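Local coordinates for protein mRNA export factor MEX67 (Candida albicans, PDB 1Q40) that probably takes part in exporting mRNA from the nucleus, its NTF2-like middle domain pairing with a second protein chain, at residues A88-A91 with K92-I95; Q99-K102 with S103-L107. One frame throughout, in Å; residues are numbered along the deposited sequence.

Contact 1: residues A88-A91 with K92-I95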
ATOM      1  N   ALA B  88       8.981 -12.307 -16.285  1.00 38.45           N
ATOM      2  CA  ALA B  88       8.364 -10.986 -16.257  1.00 36.73           C
ATOM      3  C   ALA B  88       8.415 -10.381 -14.851  1.00 35.28           C
ATOM      4  O   ALA B  88       8.628  -9.181 -14.698  1.00 34.83           O
ATOM      5  CB  ALA B  88       6.925 -11.065 -16.757  1.00 36.41           C
ATOM      6  N   ARG B  89       8.227 -11.211 -13.831  1.00 34.50           N
ATOM      7  CA  ARG B  89       8.271 -10.748 -12.437  1.00 34.07           C
ATOM      8  C   ARG B  89       9.632 -10.146 -12.088  1.00 34.26           C
ATOM      9  O   ARG B  89       9.706  -9.094 -11.454  1.00 33.78           O
ATOM     10  CB  ARG B  89       7.908 -11.885 -11.477  1.00 34.03           C
ATOM     11  CG  ARG B  89       6.433 -12.267 -11.556  1.00 33.23           C
ATOM     12  CD  ARG B  89       6.088 -13.574 -10.886  1.00 33.04           C
ATOM     13  NE  ARG B  89       5.952 -13.445  -9.432  1.00 32.68           N
ATOM     14  CZ  ARG B  89       4.802 -13.304  -8.770  1.00 31.55           C
ATOM     15  NH1 ARG B  89       3.645 -13.192  -9.406  1.00 29.64           N
ATOM     16  NH2 ARG B  89       4.818 -13.228  -7.445  1.00 31.95           N
HETATM   17  N   MSE B  90      10.708 -10.769 -12.554  1.00 34.97           N
HETATM   18  CA  MSE B  90      12.043 -10.279 -12.238  1.00 36.00           C
HETATM   19  C   MSE B  90      12.492  -9.158 -13.182  1.00 35.43           C
HETATM   20  O   MSE B  90      13.254  -8.292 -12.774  1.00 35.59           O
HETATM   21  CB  MSE B  90      13.038 -11.434 -12.207  1.00 37.76           C
HETATM   22  CG  MSE B  90      12.733 -12.492 -11.110  1.00 40.42           C
HETATM   23 SE   MSE B  90      12.117 -11.829  -9.359  0.50 43.94          SE
HETATM   24  CE  MSE B  90      13.801 -11.131  -8.717  1.00 44.16           C
ATOM     25  N   ALA B  91      11.991  -9.138 -14.421  1.00 34.62           N
ATOM     26  CA  ALA B  91      12.309  -8.054 -15.352  1.00 33.85           C
ATOM     27  C   ALA B  91      11.734  -6.701 -14.914  1.00 32.07           C
ATOM     28  O   ALA B  91      12.274  -5.671 -15.290  1.00 32.18           O
ATOM     29  CB  ALA B  91      11.839  -8.394 -16.765  1.00 34.17           C
ATOM     30  N   LYS B  92      10.664  -6.693 -14.114  1.00 30.52           N
ATOM     31  CA  LYS B  92      10.044  -5.450 -13.653  1.00 29.29           C
ATOM     32  C   LYS B  92      10.578  -4.947 -12.311  1.00 28.80           C
ATOM     33  O   LYS B  92      10.125  -3.917 -11.798  1.00 26.76           O
ATOM     34  CB  LYS B  92       8.530  -5.609 -13.567  1.00 29.48           C
ATOM     35  CG  LYS B  92       7.850  -5.810 -14.915  1.00 30.89           C
ATOM     36  CD  LYS B  92       6.532  -6.545 -14.703  1.00 33.39           C
ATOM     37  CE  LYS B  92       5.672  -6.528 -15.959  1.00 35.29           C
ATOM     38  NZ  LYS B  92       6.358  -7.206 -17.071  1.00 37.10           N
ATOM     39  N   LEU B  93      11.520  -5.692 -11.745  1.00 28.56           N
ATOM     40  CA  LEU B  93      12.260  -5.266 -10.567  1.00 28.88           C
ATOM     41  C   LEU B  93      13.613  -4.670 -10.984  1.00 29.40           C
ATOM     42  O   LEU B  93      14.344  -5.269 -11.775  1.00 29.74           O
ATOM     43  CB  LEU B  93      12.469  -6.459  -9.645  1.00 29.15           C
ATOM     44  CG  LEU B  93      13.295  -6.211  -8.389  1.00 29.83           C
ATOM     45  CD1 LEU B  93      12.615  -5.190  -7.490  1.00 27.33           C
ATOM     46  CD2 LEU B  93      13.551  -7.530  -7.666  1.00 29.99           C
ATOM     47  N   SER B  94      13.926  -3.485 -10.460  1.00 29.42           N
ATOM     48  CA  SER B  94      15.196  -2.814 -10.745  1.00 30.19           C
ATOM     49  C   SER B  94      16.117  -2.903  -9.532  1.00 30.75           C
ATOM     50  O   SER B  94      15.708  -2.580  -8.420  1.00 30.19           O
ATOM     51  CB  SER B  94      14.954  -1.354 -11.141  1.00 30.10           C
ATOM     52  OG  SER B  94      14.355  -1.292 -12.428  1.00 29.14           O
ATOM     53  N   ILE B  95      17.347  -3.357  -9.753  1.00 31.68           N
ATOM     54  CA  ILE B  95      18.345  -3.515  -8.693  1.00 33.16           C
ATOM     55  C   ILE B  95      19.612  -2.736  -9.050  1.00 34.12           C
ATOM     56  O   ILE B  95      20.174  -2.931 -10.122  1.00 34.01           O
ATOM     57  CB  ILE B  95      18.678  -5.011  -8.481  1.00 34.00           C
ATOM     58  CG1 ILE B  95      17.416  -5.792  -8.111  1.00 33.78           C
ATOM     59  CG2 ILE B  95      19.769  -5.187  -7.394  1.00 35.08           C
ATOM     60  CD1 ILE B  95      17.611  -7.300  -8.064  1.00 36.25           C
TER
HETATM   61  O   HOH W   1      15.409  -5.357 -14.597  1.00 49.19           O

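Contact 2: residues Q99-K102 with S103-L107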
ATOM      1  N   GLN B  99      19.930   0.214 -13.286  1.00 36.30           N
ATOM      2  CA  GLN B  99      18.603  -0.303 -13.571  1.00 34.53           C
ATOM      3  C   GLN B  99      17.511   0.639 -13.056  1.00 32.54           C
ATOM      4  O   GLN B  99      16.526   0.895 -13.741  1.00 30.82           O
ATOM      5  CB  GLN B  99      18.436  -1.687 -12.947  1.00 34.57           C
ATOM      6  CG  GLN B  99      19.070  -2.790 -13.784  1.00 37.25           C
ATOM      7  CD  GLN B  99      18.900  -4.176 -13.195  1.00 39.07           C
ATOM      8  OE1 GLN B  99      19.701  -5.077 -13.482  1.00 44.23           O
ATOM      9  NE2 GLN B  99      17.880  -4.359 -12.381  1.00 35.07           N
ATOM     10  N   ILE B 100      17.709   1.150 -11.847  1.00 31.70           N
ATOM     11  CA  ILE B 100      16.739   2.020 -11.194  1.00 30.61           C
ATOM     12  C   ILE B 100      16.615   3.345 -11.941  1.00 30.27           C
ATOM     13  O   ILE B 100      15.513   3.822 -12.162  1.00 29.11           O
ATOM     14  CB  ILE B 100      17.121   2.233  -9.691  1.00 31.04           C
ATOM     15  CG1 ILE B 100      16.939   0.912  -8.911  1.00 30.13           C
ATOM     16  CG2 ILE B 100      16.277   3.352  -9.075  1.00 30.51           C
ATOM     17  CD1 ILE B 100      17.464   0.926  -7.474  1.00 30.65           C
ATOM     18  N   TYR B 101      17.741   3.929 -12.335  1.00 31.17           N
ATOM     19  CA  TYR B 101      17.728   5.154 -13.121  1.00 31.48           C
ATOM     20  C   TYR B 101      16.962   4.947 -14.435  1.00 30.63           C
ATOM     21  O   TYR B 101      16.157   5.783 -14.820  1.00 29.03           O
ATOM     22  CB  TYR B 101      19.147   5.653 -13.410  1.00 33.12           C
ATOM     23  CG  TYR B 101      19.151   6.926 -14.234  1.00 35.22           C
ATOM     24  CD1 TYR B 101      18.469   8.056 -13.801  1.00 37.39           C
ATOM     25  CD2 TYR B 101      19.804   6.983 -15.458  1.00 37.85           C
ATOM     26  CE1 TYR B 101      18.451   9.221 -14.560  1.00 39.56           C
ATOM     27  CE2 TYR B 101      19.802   8.144 -16.222  1.00 39.88           C
ATOM     28  CZ  TYR B 101      19.126   9.257 -15.765  1.00 40.20           C
ATOM     29  OH  TYR B 101      19.115  10.406 -16.518  1.00 43.92           O
ATOM     30  N   LYS B 102      17.183   3.817 -15.097  1.00 31.27           N
ATOM     31  CA  LYS B 102      16.440   3.502 -16.325  1.00 31.33           C
ATOM     32  C   LYS B 102      14.917   3.402 -16.079  1.00 30.04           C
ATOM     33  O   LYS B 102      14.126   3.877 -16.885  1.00 29.63           O
ATOM     34  CB  LYS B 102      16.994   2.233 -16.981  1.00 32.36           C
ATOM     35  CG  LYS B 102      18.358   2.434 -17.624  1.00 36.32           C
ATOM     36  CD  LYS B 102      18.940   1.159 -18.262  1.00 39.86           C
ATOM     37  CE  LYS B 102      20.420   1.351 -18.581  1.00 43.69           C
ATOM     38  NZ  LYS B 102      21.079   0.221 -19.316  1.00 46.45           N
ATOM     39  N   SER B 103      14.501   2.836 -14.950  1.00 29.40           N
ATOM     40  CA  SER B 103      13.076   2.807 -14.608  1.00 28.36           C
ATOM     41  C   SER B 103      12.533   4.221 -14.411  1.00 27.38           C
ATOM     42  O   SER B 103      11.439   4.532 -14.864  1.00 26.75           O
ATOM     43  CB  SER B 103      12.807   1.999 -13.337  1.00 28.31           C
ATOM     44  OG  SER B 103      13.134   0.648 -13.528  1.00 29.62           O
ATOM     45  N   PHE B 104      13.304   5.061 -13.730  1.00 27.70           N
ATOM     46  CA  PHE B 104      12.907   6.442 -13.460  1.00 27.46           C
ATOM     47  C   PHE B 104      12.728   7.236 -14.757  1.00 27.31           C
ATOM     48  O   PHE B 104      11.843   8.083 -14.839  1.00 27.63           O
ATOM     49  CB  PHE B 104      13.937   7.157 -12.571  1.00 28.31           C
ATOM     50  CG  PHE B 104      13.973   6.698 -11.112  1.00 28.44           C
ATOM     51  CD1 PHE B 104      13.063   5.777 -10.588  1.00 28.22           C
ATOM     52  CD2 PHE B 104      14.958   7.203 -10.262  1.00 28.85           C
ATOM     53  CE1 PHE B 104      13.136   5.383  -9.238  1.00 28.24           C
ATOM     54  CE2 PHE B 104      15.030   6.813  -8.923  1.00 30.24           C
ATOM     55  CZ  PHE B 104      14.111   5.898  -8.408  1.00 28.09           C
ATOM     56  N   GLN B 105      13.561   6.968 -15.761  1.00 27.59           N
ATOM     57  CA  GLN B 105      13.467   7.657 -17.056  1.00 27.76           C
ATOM     58  C   GLN B 105      12.202   7.310 -17.835  1.00 27.16           C
ATOM     59  O   GLN B 105      11.803   8.065 -18.715  1.00 27.57           O
ATOM     60  CB  GLN B 105      14.668   7.316 -17.947  1.00 28.33           C
ATOM     61  CG  GLN B 105      15.995   7.837 -17.465  1.00 28.95           C
ATOM     62  CD  GLN B 105      17.122   7.502 -18.428  1.00 31.14           C
ATOM     63  OE1 GLN B 105      17.462   6.329 -18.611  1.00 31.88           O
ATOM     64  NE2 GLN B 105      17.695   8.528 -19.059  1.00 30.72           N
ATOM     65  N   GLN B 106      11.597   6.161 -17.527  1.00 26.90           N
ATOM     66  CA  GLN B 106      10.396   5.681 -18.213  1.00 26.82           C
ATOM     67  C   GLN B 106       9.079   6.048 -17.522  1.00 26.08           C
ATOM     68  O   GLN B 106       8.004   5.641 -17.963  1.00 26.23           O
ATOM     69  CB  GLN B 106      10.465   4.163 -18.377  1.00 27.02           C
ATOM     70  CG  GLN B 106      11.636   3.684 -19.225  1.00 29.42           C
ATOM     71  CD  GLN B 106      11.767   2.180 -19.199  1.00 31.84           C
ATOM     72  OE1 GLN B 106      10.912   1.469 -19.722  1.00 34.40           O
ATOM     73  NE2 GLN B 106      12.809   1.692 -18.556  1.00 34.87           N
ATOM     74  N   LEU B 107       9.160   6.807 -16.441  1.00 26.12           N
ATOM     75  CA  LEU B 107       7.976   7.314 -15.769  1.00 25.58           C
ATOM     76  C   LEU B 107       7.722   8.761 -16.247  1.00 25.80           C
ATOM     77  O   LEU B 107       8.663   9.551 -16.376  1.00 25.41           O
ATOM     78  CB  LEU B 107       8.157   7.251 -14.249  1.00 25.67           C
ATOM     79  CG  LEU B 107       8.180   5.825 -13.663  1.00 25.58           C
ATOM     80  CD1 LEU B 107       8.698   5.817 -12.240  1.00 26.73           C
ATOM     81  CD2 LEU B 107       6.814   5.190 -13.717  1.00 25.01           C
TER

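Contact 1: residues A88-A91 with K92-I95
Two peptide carbonyls, of Ala-88 and of Met-90, are met by backbone N-H groups of Lys-92 and Leu-93. Leu-93 N lies above the face of the Met-90 carbonyl, 70° out of its plane. It is not on a lone pair, yet it donates to Met-90 O at 3.3 Å. At the Ala-88 carbonyl, Lys-92 N donates to Ala-88 O, also at 3.3 Å. The N-H points poorly there, with an angle of 136°. It is the one i to i+4 bond between the two segments; Leu-93 N to Met-90 O is i to i+3. The Lys-92 side chain then runs back alongside the same Ala-88 carbonyl, with Lys-92 CD 3.4 Å from Ala-88 O. Its bend at the last torsion (chi4 61°) leaves Lys-92 NZ 3.9 Å from Ala-88 CB. Selenomethionine Met-90 and Leu-93 lie side by side and point the same way. Their ends meet through Met-90 CE and Leu-93 CD2 at 3.8 Å. The Met-90 chain is bent at its second and third torsions, and this brings CE round to Leu-93. One water donates to Ala-91 O and to Leu-93 O, and so bridges the turn. The guanidinium of Arg-89 is engaged elsewhere. Its NH1 bonds to Val-83 O, and its NH2 bonds to side chains of the partner protein chain. Leu-93 also packs on Gln-44 and Ser-46 of strand 44-49. Residues 90-93 form a type I beta turn at the C-terminal end of helix 86-91. It turns the chain into strand 94-95, at the edge of the sheet of this NTF2-like domain.

Contact 2: residues Q99-K102 with S103-L107
Ile-100 O accepts Phe-104 N at 3.0 Å, in the middle of a run of i to i+4 helix bonds. Gln-99 O takes Ser-103 N in the same way, and Tyr-101 O takes Gln-105 N. The pattern weakens at Lys-102 O, where the bond from Gln-106 N is weak at 3.5 Å. The Gln-106 side chain makes up for this. Its NE2 donates to Lys-102 O at 3.0 Å from above the carbonyl plane, and Gln-106 OE1 is held by Asn-76. Gln-106 N also donates to Ser-103 O. Phe-104 O and Leu-107 O both accept from Arg-32 NH1, and Ser-103 OG is hydrogen-bonded to Ser-94 OG. Lys-102 NZ has its salt bridge with Glu-98. The Gln-105 amide stacks on the Tyr-101 ring, the planes 23° apart, and Gln-105 CG makes a CH-pi contact over that face, 4.0 Å from the ring centroid. Gln-105 NE2 makes a weak hydrogen bond to Glu-149 OE1. On the buried side Ile-100 CG2 sits over the Phe-104 ring, 3.4 Å from Phe-104 CZ. Phe-104 also meets Trp-28 and Phe-45 edge-to-face. This is the C-terminal end of an amphipathic helix packed against the curved sheet of an NTF2-like fold.

How the contacts relate
From the N terminus, helix 14-29 and strand 44-49 come before both contacts. Contact 1 then closes the turn out of helix 86-91 and leads into strand 94-95, which pairs antiparallel with strand 44-49. Helix 96-105 follows at once, and contact 2 lies along its second half and its end. The contacts run in series and neither nests nor crosses. Their centres are about 12 Å apart. They touch where Ser-94 OG probably hydrogen-bonds to Ser-103 OG, at 2.5 Å. Contact 1 faces the partner protein chain, while contact 2 joins its helix to helix 14-29 and to strands 44-49 and 198-208.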